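Local coordinates for protein GH127 beta-L-arabinofuranosidase (Geobacillus stearothermophilus, PDB 4QJY) that probably hydrolyses terminal beta-L-arabinofuranosides to release L-arabinose, as expected of a glycoside hydrolase of family GH127, at residues A[333-338]-A[410-415]; A[385-390]-A[639-644]; A[219-224]-A[254-259]; A[439-444]-A[483-488]; A[578-583]-A[597-602]. All coordinates share one frame; numbering follows the deposited sequence.

Contact 1. Residues A[333-338]-A[410-415]; sequences ETCASI and CACCPP
A disulfide ties Cys335 to Cys412, with Cys335 SG and Cys412 SG 2.1 Å apart. The torsion about the S-S bond is 97°, near the right angle of a relaxed bridge. The two cysteines reach it differently: in Cys335 the sulfur lies anti to the carbonyl carbon, whereas Cys412 swings SG anti to its backbone nitrogen (chi1 -172°). Glu333 comes in beside the bridge on a fully extended chain, setting OE1 3.2 Å from Cys412 CB. Thr334 adds a looser apolar contact, its CB 4.2 Å from Cys412 SG. Next along the chain, Cys413 N lies 4.0 Å from Cys335 SG; Cys412 and Cys413 each have a second modelled conformer, so their finer geometry is doubtful.

In GH127 relatives a glutamate and three cysteines hold a zinc ion in the active site of an (alpha/alpha)6 barrel, and the gathering of Glu333, Cys335, Cys412 and Cys413 is consistent with that site, here with two sulfurs oxidised to each other. A bound acetate ion sits about 4 Å from the Cys335 side chain.

Further out, Glu333 and Cys413 occupy the N-cap positions of helices 334-350 and 414-422, placing the four residues around two helix starts. Thr334 OG1 is hydrogen-bonded to Asn383 OD1, while Val267 of helix 266-283 packs against both Glu333 and Cys335.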
# COMPACT_ATOMS: atom_id res chain seq x y z
N GLU A 333 0.96 -9.96 -12.03
CA GLU A 333 1.53 -11.28 -12.05
C GLU A 333 1.81 -11.71 -13.49
O GLU A 333 0.97 -11.52 -14.40
CB GLU A 333 0.52 -12.24 -11.41
CG GLU A 333 0.99 -13.66 -11.26
CD GLU A 333 -0.02 -14.58 -10.58
OE1 GLU A 333 0.19 -15.82 -10.65
OE2 GLU A 333 -1.00 -14.10 -9.95
N THR A 334 3.00 -12.25 -13.72
CA THR A 334 3.42 -12.63 -15.06
C THR A 334 2.33 -13.50 -15.73
O THR A 334 2.00 -13.29 -16.87
CB THR A 334 4.77 -13.40 -15.02
OG1 THR A 334 5.76 -12.62 -14.33
CG2 THR A 334 5.27 -13.69 -16.40
N CYS A 335 1.76 -14.45 -14.98
CA CYS A 335 0.78 -15.39 -15.50
C CYS A 335 -0.54 -14.71 -15.84
O CYS A 335 -1.34 -15.27 -16.61
CB CYS A 335 0.56 -16.59 -14.54
SG CYS A 335 2.04 -17.65 -14.39
N ALA A 336 -0.78 -13.53 -15.27
CA ALA A 336 -1.98 -12.80 -15.62
C ALA A 336 -1.86 -12.11 -16.99
O ALA A 336 -2.81 -12.10 -17.74
CB ALA A 336 -2.37 -11.83 -14.54
N SER A 337 -0.70 -11.59 -17.33
CA SER A 337 -0.49 -11.04 -18.69
C SER A 337 -0.49 -12.15 -19.73
O SER A 337 -0.99 -11.97 -20.83
CB SER A 337 0.82 -10.28 -18.76
OG SER A 337 0.63 -9.06 -18.09
N ILE A 338 0.07 -13.30 -19.35
CA ILE A 338 0.05 -14.43 -20.19
C ILE A 338 -1.41 -14.77 -20.50
O ILE A 338 -1.78 -14.96 -21.67
CB ILE A 338 0.79 -15.61 -19.56
CG1 ILE A 338 2.29 -15.30 -19.64
CG2 ILE A 338 0.47 -16.88 -20.32
CD1 ILE A 338 3.15 -16.32 -18.95
N CYS A 410 6.10 -21.75 -6.61
CA CYS A 410 5.39 -21.24 -7.79
C CYS A 410 3.86 -21.14 -7.64
O CYS A 410 3.38 -20.37 -6.81
CB CYS A 410 5.75 -22.03 -9.07
SG CYS A 410 7.39 -21.66 -9.72
N ALA A 411 3.14 -21.98 -8.40
CA ALA A 411 1.81 -21.65 -9.01
C ALA A 411 2.03 -20.94 -10.37
O ALA A 411 1.70 -21.46 -11.44
CB ALA A 411 0.90 -20.83 -8.09
N CYS A 412 2.62 -19.75 -10.29
CA CYS A 412 3.14 -19.08 -11.44
C CYS A 412 4.65 -19.27 -11.50
O CYS A 412 5.36 -19.20 -10.49
CB CYS A 412 2.79 -17.59 -11.42
SG CYS A 412 3.19 -16.71 -12.96
N CYS A 413 5.09 -19.68 -12.68
CA CYS A 413 6.06 -18.92 -13.46
C CYS A 413 6.68 -19.66 -14.62
O CYS A 413 6.13 -19.58 -15.72
CB CYS A 413 7.11 -18.12 -12.65
SG CYS A 413 7.33 -16.54 -13.50
N PRO A 414 7.79 -20.37 -14.39
CA PRO A 414 8.65 -20.53 -15.56
C PRO A 414 8.07 -21.42 -16.68
O PRO A 414 8.08 -20.99 -17.82
CB PRO A 414 9.98 -21.05 -14.98
CG PRO A 414 9.86 -20.88 -13.49
CD PRO A 414 8.39 -21.02 -13.21
N PRO A 415 7.58 -22.64 -16.36
CA PRO A 415 6.94 -23.31 -17.51
C PRO A 415 5.71 -22.57 -18.04
O PRO A 415 5.35 -22.76 -19.21
CB PRO A 415 6.60 -24.71 -16.97
CG PRO A 415 7.69 -24.96 -16.01
CD PRO A 415 7.87 -23.64 -15.30

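Contact 2. Residues A[385-390]-A[639-644]; sequences LEVWPK and GEMVVW
Glu640 runs alongside Trp388 and crosses Pro389 at about a right angle, and its side chain can be followed outward. CB sits 3.7 Å from Val387 O. CG, placed beside its own backbone nitrogen (chi1 -67°), meets Pro389 CD at 3.8 Å. At the tip, OE2 approaches Trp388 CD1 at 4.0 Å, with carboxylate and indole planes 50° apart; OE1 takes a proton from a water that also donates to Val387 O. Arg544 of the second subunit completes this corner, forming a salt bridge with Glu640 OE2 and a cation-pi contact with Trp388.

The backbones form a short antiparallel bridge that adds strand 386-387 of the catalytic domain to the C-terminal domain's sheet at strand 641-647. Val387 and Met641 are the hydrogen-bonded pair, with Val387 N 2.7 Å from Met641 O; Val643 N extends the ladder to Leu385 O.

Pro389 CG rests 3.7 Å from Gly639 C, and an alanine here would probably open a gap over that peptide and leave Glu640 CG without its ring neighbour. At the other end Leu385 CD2 touches the edge of the Trp644 indole, 3.8 Å from NE1.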
# COMPACT_ATOMS: atom_id res chain seq x y z
N LEU A 385 5.53 -1.33 -11.75
CA LEU A 385 5.84 -0.24 -12.69
C LEU A 385 6.72 0.82 -12.04
O LEU A 385 7.17 1.74 -12.70
CB LEU A 385 4.56 0.38 -13.26
CG LEU A 385 3.98 -0.35 -14.45
CD1 LEU A 385 3.28 -1.61 -13.97
CD2 LEU A 385 3.01 0.54 -15.26
N GLU A 386 7.00 0.67 -10.75
CA GLU A 386 7.85 1.60 -9.99
C GLU A 386 8.51 0.84 -8.85
O GLU A 386 7.83 0.21 -8.04
CB GLU A 386 7.01 2.68 -9.40
CG GLU A 386 7.75 3.77 -8.65
CD GLU A 386 6.78 4.69 -7.96
OE1 GLU A 386 5.76 5.01 -8.60
OE2 GLU A 386 6.98 5.05 -6.78
N VAL A 387 9.82 0.92 -8.78
CA VAL A 387 10.50 0.32 -7.71
C VAL A 387 11.44 1.30 -7.01
O VAL A 387 12.23 1.97 -7.65
CB VAL A 387 11.29 -0.87 -8.21
CG1 VAL A 387 12.02 -1.52 -7.07
CG2 VAL A 387 10.35 -1.85 -8.87
N TRP A 388 11.33 1.31 -5.68
CA TRP A 388 12.35 1.89 -4.76
C TRP A 388 12.83 0.76 -3.87
O TRP A 388 12.09 0.36 -3.00
CB TRP A 388 11.72 3.02 -3.97
CG TRP A 388 12.63 3.73 -3.03
CD1 TRP A 388 14.00 3.67 -2.99
CD2 TRP A 388 12.23 4.65 -2.00
NE1 TRP A 388 14.46 4.49 -1.99
CE2 TRP A 388 13.41 5.12 -1.39
CE3 TRP A 388 10.99 5.12 -1.55
CZ2 TRP A 388 13.38 6.00 -0.32
CZ3 TRP A 388 10.95 6.03 -0.48
CH2 TRP A 388 12.14 6.44 0.12
N PRO A 389 14.02 0.19 -4.12
CA PRO A 389 14.32 -1.11 -3.45
C PRO A 389 14.16 -1.08 -1.93
O PRO A 389 13.54 -1.98 -1.33
CB PRO A 389 15.78 -1.42 -3.87
CG PRO A 389 15.98 -0.65 -5.12
CD PRO A 389 15.13 0.62 -4.99
N LYS A 390 14.69 -0.05 -1.29
CA LYS A 390 14.47 0.07 0.13
C LYS A 390 12.99 -0.05 0.56
O LYS A 390 12.70 -0.63 1.59
CB LYS A 390 15.04 1.37 0.67
CG LYS A 390 14.95 1.38 2.19
CD LYS A 390 16.21 1.89 2.85
CE LYS A 390 16.11 1.81 4.38
NZ LYS A 390 15.99 0.42 4.92
N GLY A 639 18.21 -1.71 -8.47
CA GLY A 639 18.09 -0.28 -8.37
C GLY A 639 16.69 0.21 -8.62
O GLY A 639 15.75 -0.53 -8.92
N GLU A 640 16.55 1.50 -8.50
CA GLU A 640 15.28 2.13 -8.74
C GLU A 640 14.84 1.97 -10.20
O GLU A 640 15.67 1.97 -11.12
CB GLU A 640 15.41 3.62 -8.41
CG GLU A 640 15.63 3.89 -6.95
CD GLU A 640 15.47 5.37 -6.58
OE1 GLU A 640 14.65 6.07 -7.21
OE2 GLU A 640 16.15 5.83 -5.63
N MET A 641 13.53 1.88 -10.41
CA MET A 641 12.96 1.84 -11.78
C MET A 641 11.62 2.54 -11.77
O MET A 641 10.88 2.41 -10.81
CB MET A 641 12.86 0.40 -12.29
CG MET A 641 12.28 0.27 -13.69
SD MET A 641 10.49 0.42 -13.68
CE MET A 641 10.04 -1.21 -13.05
N VAL A 642 11.34 3.30 -12.83
CA VAL A 642 10.06 3.97 -12.99
C VAL A 642 9.62 3.90 -14.46
O VAL A 642 10.41 4.13 -15.37
CB VAL A 642 10.09 5.46 -12.55
CG1 VAL A 642 8.77 6.14 -12.86
CG2 VAL A 642 10.20 5.58 -11.06
N VAL A 643 8.35 3.64 -14.68
CA VAL A 643 7.77 3.76 -15.98
C VAL A 643 7.10 5.10 -16.13
O VAL A 643 7.37 5.77 -17.10
CB VAL A 643 6.77 2.63 -16.24
CG1 VAL A 643 5.88 2.91 -17.45
CG2 VAL A 643 7.55 1.36 -16.44
N TRP A 644 6.20 5.49 -15.21
CA TRP A 644 5.51 6.77 -15.26
C TRP A 644 6.38 7.88 -14.62
O TRP A 644 6.61 7.87 -13.43
CB TRP A 644 4.18 6.69 -14.58
CG TRP A 644 3.21 5.87 -15.36
CD1 TRP A 644 2.94 4.52 -15.20
CD2 TRP A 644 2.41 6.31 -16.44
NE1 TRP A 644 2.05 4.12 -16.13
CE2 TRP A 644 1.71 5.19 -16.91
CE3 TRP A 644 2.21 7.54 -17.05
CZ2 TRP A 644 0.78 5.28 -17.92
CZ3 TRP A 644 1.30 7.61 -18.10
CH2 TRP A 644 0.65 6.49 -18.55
O HOH W 1 5.78 4.07 -12.72
O HOH W 2 5.73 6.18 -11.03
O HOH W 3 11.83 4.74 -7.69

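Contact 3. Residues A[219-224]-A[254-259]; sequences DQRGQQ and IPVREQ
Gly222 and Ile254 bring the two backbones together, their CA atoms 4.2 Å apart. Helix 208-220 gives way to a type II beta turn from Gln220 to Gln223, closed by Gln223 N bonding to Gln220 O. Gly222 holds its third position with a positive phi of 77°; a beta carbon there would run into Ile254 O and Pro255 N. Arg221 O faces the other segment, taking a nearly straight CA-H...O contact from Pro255 CA at 3.4 Å. A water 2.8 Å from both Arg221 O and Val256 N bridges the chains beside it.

Among the side chains, Asp219 and Arg257 carry the polar link, a salt bridge. Arg257 NH1 gives Asp219 OD1 a bond of 2.6 Å within the guanidinium plane, though it arrives 35° above the carboxylate plane; NH2 adds a weak bond to the same oxygen. Extended from CG to NE, the arginine also reaches Asp285 and Ser287, which fix how its flat end is turned. Pro255 CD packs on Gly222 O at 3.6 Å.

This is a type II turn with glycine at its third position, following helix 208-220 and fastened to the short 3-10 segment 256-258 within the helical catalytic domain.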
# COMPACT_ATOMS: atom_id res chain seq x y z
N ASP A 219 -21.60 -22.29 -17.57
CA ASP A 219 -23.00 -21.90 -17.33
C ASP A 219 -23.37 -22.05 -15.89
O ASP A 219 -24.23 -21.32 -15.40
CB ASP A 219 -23.97 -22.72 -18.14
CG ASP A 219 -23.93 -22.41 -19.63
OD1 ASP A 219 -23.53 -21.30 -20.07
OD2 ASP A 219 -24.36 -23.31 -20.39
N GLN A 220 -22.73 -22.99 -15.20
CA GLN A 220 -23.10 -23.33 -13.83
C GLN A 220 -22.51 -22.38 -12.79
O GLN A 220 -23.01 -22.21 -11.65
CB GLN A 220 -22.62 -24.76 -13.54
CG GLN A 220 -23.15 -25.35 -12.24
CD GLN A 220 -24.66 -25.54 -12.27
OE1 GLN A 220 -25.25 -25.83 -13.30
NE2 GLN A 220 -25.26 -25.40 -11.14
N ARG A 221 -21.41 -21.77 -13.17
CA ARG A 221 -20.67 -20.95 -12.24
C ARG A 221 -21.52 -19.81 -11.73
O ARG A 221 -22.17 -19.14 -12.51
CB ARG A 221 -19.40 -20.42 -12.87
CG ARG A 221 -18.36 -19.99 -11.85
CD ARG A 221 -17.13 -19.47 -12.61
NE ARG A 221 -16.01 -19.42 -11.71
CZ ARG A 221 -15.28 -20.46 -11.38
NH1 ARG A 221 -15.52 -21.62 -11.92
NH2 ARG A 221 -14.32 -20.33 -10.50
N GLY A 222 -21.52 -19.62 -10.43
CA GLY A 222 -22.25 -18.55 -9.79
C GLY A 222 -23.75 -18.70 -9.64
O GLY A 222 -24.41 -17.77 -9.25
N GLN A 223 -24.31 -19.87 -9.94
CA GLN A 223 -25.73 -20.11 -9.64
C GLN A 223 -25.92 -20.28 -8.12
O GLN A 223 -25.01 -20.69 -7.41
CB GLN A 223 -26.28 -21.33 -10.37
CG GLN A 223 -25.99 -21.33 -11.87
CD GLN A 223 -26.49 -20.08 -12.65
OE1 GLN A 223 -25.85 -19.63 -13.62
NE2 GLN A 223 -27.64 -19.54 -12.24
N GLN A 224 -27.10 -19.92 -7.64
CA GLN A 224 -27.50 -20.14 -6.28
C GLN A 224 -28.29 -21.40 -6.29
O GLN A 224 -28.93 -21.73 -7.29
CB GLN A 224 -28.39 -19.02 -5.78
CG GLN A 224 -27.73 -17.66 -5.82
CD GLN A 224 -26.83 -17.41 -4.65
OE1 GLN A 224 -26.54 -18.32 -3.88
NE2 GLN A 224 -26.40 -16.15 -4.47
N ILE A 254 -21.73 -14.49 -9.14
CA ILE A 254 -22.95 -14.39 -9.95
C ILE A 254 -22.67 -15.08 -11.27
O ILE A 254 -21.52 -15.26 -11.61
CB ILE A 254 -23.38 -12.94 -10.21
CG1 ILE A 254 -22.32 -12.16 -10.98
CG2 ILE A 254 -23.67 -12.19 -8.91
CD1 ILE A 254 -22.72 -10.72 -11.24
N PRO A 255 -23.70 -15.47 -12.02
CA PRO A 255 -23.43 -16.09 -13.32
C PRO A 255 -22.58 -15.21 -14.27
O PRO A 255 -22.69 -13.93 -14.25
CB PRO A 255 -24.85 -16.30 -13.91
CG PRO A 255 -25.76 -16.31 -12.72
CD PRO A 255 -25.16 -15.32 -11.78
N VAL A 256 -21.72 -15.86 -15.06
CA VAL A 256 -20.77 -15.11 -15.88
C VAL A 256 -21.49 -14.15 -16.83
O VAL A 256 -21.01 -13.04 -17.06
CB VAL A 256 -19.85 -16.01 -16.69
CG1 VAL A 256 -19.08 -16.98 -15.76
CG2 VAL A 256 -20.65 -16.76 -17.75
N ARG A 257 -22.65 -14.53 -17.37
CA ARG A 257 -23.42 -13.60 -18.23
C ARG A 257 -23.90 -12.35 -17.52
O ARG A 257 -24.17 -11.41 -18.19
CB ARG A 257 -24.61 -14.24 -18.87
CG ARG A 257 -24.21 -15.25 -19.92
CD ARG A 257 -25.33 -16.19 -20.24
NE ARG A 257 -24.95 -17.12 -21.30
CZ ARG A 257 -24.41 -18.31 -21.12
NH1 ARG A 257 -24.14 -18.74 -19.90
NH2 ARG A 257 -24.14 -19.07 -22.17
N GLU A 258 -23.92 -12.31 -16.19
CA GLU A 258 -24.21 -11.02 -15.53
C GLU A 258 -22.98 -10.27 -15.04
O GLU A 258 -23.10 -9.21 -14.46
CB GLU A 258 -25.12 -11.21 -14.36
CG GLU A 258 -26.26 -12.17 -14.54
CD GLU A 258 -27.21 -12.10 -13.33
OE1 GLU A 258 -27.91 -11.06 -13.14
OE2 GLU A 258 -27.20 -13.06 -12.54
N GLN A 259 -21.79 -10.83 -15.23
CA GLN A 259 -20.56 -10.13 -14.86
C GLN A 259 -20.19 -9.03 -15.86
O GLN A 259 -19.93 -9.31 -17.02
CB GLN A 259 -19.41 -11.12 -14.69
CG GLN A 259 -19.65 -12.03 -13.52
CD GLN A 259 -18.54 -13.03 -13.23
OE1 GLN A 259 -17.36 -12.75 -13.41
NE2 GLN A 259 -18.94 -14.22 -12.75
O HOH W 4 -22.31 -18.60 -15.24

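Contact 4. Residues A[439-444]-A[483-488]; sequences HLYVGS and LGLRIP
His439 O is gripped side-on by Arg486, which gives it two N-H groups: NE at 2.6 Å and NH2 at 2.9 Å. Both donors lie in the carbonyl plane, and the oxygen lies nearly in the guanidinium plane, so the flat group cannot easily rotate. A bend at chi3 (66°) in an otherwise extended chain turns NE and NH2 back onto that oxygen. Leu440 CD2 comes obliquely to the guanidinium, 4.2 Å from NH2.

The same residue is held through its backbone as well. Tyr441 OH donates to Arg486 O at 2.6 Å, the carbonyl oxygen lying at the edge of the phenol ring, in its plane. Here strand 479-486 ends beside the loop that leaves strand 435-438, its parallel neighbour in the sheet of the middle domain. Beyond these segments Arg486 makes salt bridges to Asp358 and Glu361 of helix 354-368 in the catalytic domain, and thus joins the two domains.

With an alanine here, His439 O would lose both side-chain donors, and the carboxylates of Asp358 and Glu361 would probably be left without their positive mate.

Tyr441 CE2 stands 4.4 Å from Pro488 CG, and Phe530 packs against both residues.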
# COMPACT_ATOMS: atom_id res chain seq x y z
N HIS A 439 -1.44 -10.71 -37.58
CA HIS A 439 -1.69 -10.04 -36.31
C HIS A 439 -0.43 -9.37 -35.77
O HIS A 439 -0.52 -8.26 -35.23
CB HIS A 439 -2.11 -11.04 -35.28
CG HIS A 439 -3.37 -11.74 -35.59
ND1 HIS A 439 -4.47 -11.10 -36.10
CD2 HIS A 439 -3.75 -13.02 -35.37
CE1 HIS A 439 -5.48 -11.96 -36.21
NE2 HIS A 439 -5.06 -13.13 -35.77
N LEU A 440 0.71 -10.06 -35.92
CA LEU A 440 2.00 -9.69 -35.34
C LEU A 440 3.05 -9.54 -36.40
O LEU A 440 3.10 -10.33 -37.34
CB LEU A 440 2.51 -10.74 -34.34
CG LEU A 440 1.54 -11.01 -33.17
CD1 LEU A 440 2.04 -12.08 -32.20
CD2 LEU A 440 1.23 -9.74 -32.42
N TYR A 441 3.89 -8.51 -36.26
CA TYR A 441 4.94 -8.26 -37.20
C TYR A 441 6.20 -8.88 -36.66
O TYR A 441 6.89 -8.31 -35.83
CB TYR A 441 5.03 -6.78 -37.57
CG TYR A 441 3.77 -6.40 -38.26
CD1 TYR A 441 3.46 -6.91 -39.52
CD2 TYR A 441 2.79 -5.62 -37.63
CE1 TYR A 441 2.27 -6.59 -40.16
CE2 TYR A 441 1.60 -5.32 -38.28
CZ TYR A 441 1.35 -5.80 -39.55
OH TYR A 441 0.14 -5.52 -40.16
N VAL A 442 6.42 -10.11 -37.10
CA VAL A 442 7.50 -10.96 -36.65
C VAL A 442 8.10 -11.63 -37.87
O VAL A 442 7.39 -12.28 -38.70
CB VAL A 442 6.96 -12.04 -35.71
CG1 VAL A 442 8.10 -12.91 -35.18
CG2 VAL A 442 6.24 -11.38 -34.56
N GLY A 443 9.40 -11.49 -37.96
CA GLY A 443 10.21 -12.12 -39.01
C GLY A 443 9.95 -13.60 -38.95
O GLY A 443 10.25 -14.24 -37.95
N SER A 444 9.31 -14.13 -39.97
CA SER A 444 8.77 -15.48 -39.95
C SER A 444 8.33 -15.83 -41.35
O SER A 444 8.22 -14.96 -42.21
CB SER A 444 7.56 -15.56 -39.03
OG SER A 444 6.54 -14.64 -39.39
N LEU A 483 -5.61 -10.70 -47.91
CA LEU A 483 -4.57 -10.57 -46.88
C LEU A 483 -4.96 -9.44 -45.96
O LEU A 483 -5.02 -8.30 -46.38
CB LEU A 483 -3.26 -10.24 -47.51
CG LEU A 483 -2.10 -10.02 -46.61
CD1 LEU A 483 -1.73 -11.27 -45.86
CD2 LEU A 483 -0.93 -9.59 -47.46
N GLY A 484 -5.26 -9.79 -44.71
CA GLY A 484 -5.69 -8.83 -43.70
C GLY A 484 -4.53 -8.46 -42.81
O GLY A 484 -3.96 -9.31 -42.09
N LEU A 485 -4.20 -7.18 -42.83
CA LEU A 485 -3.05 -6.66 -42.14
C LEU A 485 -3.44 -5.74 -40.97
O LEU A 485 -4.16 -4.80 -41.17
CB LEU A 485 -2.21 -5.87 -43.14
CG LEU A 485 -1.68 -6.69 -44.31
CD1 LEU A 485 -0.94 -5.80 -45.29
CD2 LEU A 485 -0.79 -7.82 -43.86
N ARG A 486 -2.99 -6.05 -39.75
CA ARG A 486 -3.36 -5.25 -38.59
C ARG A 486 -2.66 -3.91 -38.74
O ARG A 486 -1.47 -3.85 -39.01
CB ARG A 486 -2.97 -5.90 -37.24
CG ARG A 486 -3.10 -4.90 -36.07
CD ARG A 486 -2.92 -5.48 -34.69
NE ARG A 486 -1.57 -5.93 -34.54
CZ ARG A 486 -0.57 -5.33 -33.91
NH1 ARG A 486 -0.71 -4.18 -33.24
NH2 ARG A 486 0.60 -5.91 -33.95
N ILE A 487 -3.43 -2.85 -38.57
CA ILE A 487 -2.90 -1.49 -38.44
C ILE A 487 -2.74 -1.15 -36.95
O ILE A 487 -3.72 -0.92 -36.25
CB ILE A 487 -3.84 -0.46 -39.09
CG1 ILE A 487 -4.20 -0.91 -40.51
CG2 ILE A 487 -3.20 0.94 -39.06
CD1 ILE A 487 -3.00 -1.28 -41.37
N PRO A 488 -1.53 -1.21 -36.45
CA PRO A 488 -1.35 -1.07 -34.96
C PRO A 488 -2.00 0.18 -34.38
O PRO A 488 -1.81 1.25 -34.89
CB PRO A 488 0.16 -0.95 -34.81
CG PRO A 488 0.70 -1.68 -36.03
CD PRO A 488 -0.26 -1.38 -37.15

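Contact 5. Residues A[578-583]-A[597-602]; sequences DAKLEA and TGIAER
Backbone hydrogen bonds do most of the joining between Glu582 and Thr597, an antiparallel hydrogen-bonded pair: Glu582 N reaches Thr597 O at 3.0 Å and Thr597 N returns to Glu582 O at 2.8 Å. Ile599 N then bonds to Ala579 O at 3.0 Å. Between these rungs two residues, Lys580 and Leu581, face the single Gly598, an extra residue of the kind that makes a bulge in the hairpin of strands 574-586 and 593-603. Lys580 absorbs it in a left-handed backbone conformation, and an Asx turn, Asp578 OD1 accepting from Lys580 N, holds the kink.

One weaker CA-H...O contact fills in, Leu581 CA 3.4 Å from Thr597 O.

Side-chain contacts are few. The apolar one is Lys580 alongside Ile599, CG to CG1 at 4.0 Å, before the lysine chain bends away at chi2 and chi3. Two more set a carbon against an oxygen in van der Waals contact: Glu582 CB lies 3.8 Å from Thr597 OG1, and Ala579 CB meets Ile599 O at 3.6 Å.

Gly598 passes close beside the irregular strand: a beta carbon there would come within 2.8 Å of Ala579 O. With main-chain atoms making every hydrogen bond across the pair, this join depends mainly on backbone shape, and on a residue without a side chain opposite the bulge.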
# COMPACT_ATOMS: atom_id res chain seq x y z
N ASP A 578 9.20 20.24 -23.88
CA ASP A 578 10.12 19.80 -24.90
C ASP A 578 11.29 19.11 -24.27
O ASP A 578 12.20 19.74 -23.84
CB ASP A 578 10.64 20.99 -25.68
CG ASP A 578 11.48 20.58 -26.85
OD1 ASP A 578 12.22 19.57 -26.72
OD2 ASP A 578 11.38 21.24 -27.90
N ALA A 579 11.31 17.79 -24.26
CA ALA A 579 12.42 17.08 -23.64
C ALA A 579 13.46 16.58 -24.64
O ALA A 579 14.34 15.79 -24.25
CB ALA A 579 11.90 15.92 -22.80
N LYS A 580 13.40 17.06 -25.89
CA LYS A 580 14.47 16.77 -26.88
C LYS A 580 14.67 15.27 -27.06
O LYS A 580 15.78 14.77 -26.93
CB LYS A 580 15.83 17.40 -26.49
CG LYS A 580 15.81 18.58 -25.51
CD LYS A 580 15.28 19.86 -26.14
CE LYS A 580 16.41 20.82 -26.48
NZ LYS A 580 15.99 21.69 -27.60
N LEU A 581 13.60 14.56 -27.39
CA LEU A 581 13.61 13.09 -27.37
C LEU A 581 14.20 12.56 -28.64
O LEU A 581 13.79 12.99 -29.70
CB LEU A 581 12.21 12.54 -27.23
CG LEU A 581 11.53 12.96 -25.93
CD1 LEU A 581 10.07 12.59 -25.94
CD2 LEU A 581 12.23 12.35 -24.75
N GLU A 582 15.17 11.66 -28.51
CA GLU A 582 15.85 11.00 -29.63
C GLU A 582 15.80 9.53 -29.30
O GLU A 582 15.64 9.15 -28.13
CB GLU A 582 17.36 11.38 -29.78
CG GLU A 582 17.69 12.86 -30.05
CD GLU A 582 17.36 13.40 -31.46
OE1 GLU A 582 17.29 14.64 -31.56
OE2 GLU A 582 17.18 12.64 -32.47
N ALA A 583 15.95 8.70 -30.33
CA ALA A 583 16.06 7.26 -30.15
C ALA A 583 17.19 6.76 -31.00
O ALA A 583 17.40 7.28 -32.06
CB ALA A 583 14.74 6.58 -30.52
N THR A 597 16.77 8.84 -25.58
CA THR A 597 17.54 9.77 -24.77
C THR A 597 16.85 11.13 -24.78
O THR A 597 15.95 11.39 -25.58
CB THR A 597 19.03 9.84 -25.21
OG1 THR A 597 19.09 10.26 -26.56
CG2 THR A 597 19.71 8.49 -25.08
N GLY A 598 17.25 11.98 -23.87
CA GLY A 598 16.65 13.30 -23.76
C GLY A 598 17.21 14.08 -22.59
O GLY A 598 18.22 13.72 -22.01
N ILE A 599 16.55 15.18 -22.29
CA ILE A 599 16.96 16.09 -21.22
C ILE A 599 15.83 16.10 -20.20
O ILE A 599 14.66 16.16 -20.57
CB ILE A 599 17.15 17.51 -21.77
CG1 ILE A 599 18.38 17.55 -22.68
CG2 ILE A 599 17.28 18.55 -20.63
CD1 ILE A 599 19.66 17.20 -21.96
N ALA A 600 16.18 15.92 -18.94
CA ALA A 600 15.22 16.08 -17.85
C ALA A 600 15.77 17.11 -16.86
O ALA A 600 16.88 17.63 -17.04
CB ALA A 600 14.98 14.75 -17.14
N GLU A 601 14.98 17.37 -15.82
CA GLU A 601 15.31 18.30 -14.76
C GLU A 601 15.17 17.59 -13.43
O GLU A 601 14.32 16.71 -13.28
CB GLU A 601 14.36 19.47 -14.81
CG GLU A 601 14.45 20.27 -16.11
CD GLU A 601 13.74 21.64 -16.05
OE1 GLU A 601 13.53 22.17 -14.94
OE2 GLU A 601 13.44 22.21 -17.13
N ARG A 602 16.06 17.93 -12.50
CA ARG A 602 16.03 17.46 -11.14
C ARG A 602 16.02 18.67 -10.19
O ARG A 602 16.54 19.74 -10.51
CB ARG A 602 17.27 16.68 -10.86
CG ARG A 602 17.42 15.41 -11.63
CD ARG A 602 18.54 14.60 -10.95
NE ARG A 602 18.69 13.19 -11.31
CZ ARG A 602 18.06 12.19 -10.70
NH1 ARG A 602 17.13 12.45 -9.76
NH2 ARG A 602 18.32 10.93 -11.05

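How the contacts relate
From the N terminus, contact 3 closes first, a short loop of the helical catalytic domain finished before contact 1 opens. Residues 333-338 then begin contact 1, and 385-390 begin contact 2 before 410-415 close the first loop, so contacts 1 and 2 cross. The loop of contact 2 is very long: it encloses contact 4, which folds the middle domain onto itself, and contact 5, a hairpin of the C-terminal domain, before 639-644 return to the catalytic domain's strand. Contacts 2 and 5 share one sheet, in which strands 641-647 and 574-586 are neighbours; the nearest atoms of the two contacts are about 7 Å apart. Contacts 3 and 5 are farthest separated, centres about 51 Å apart.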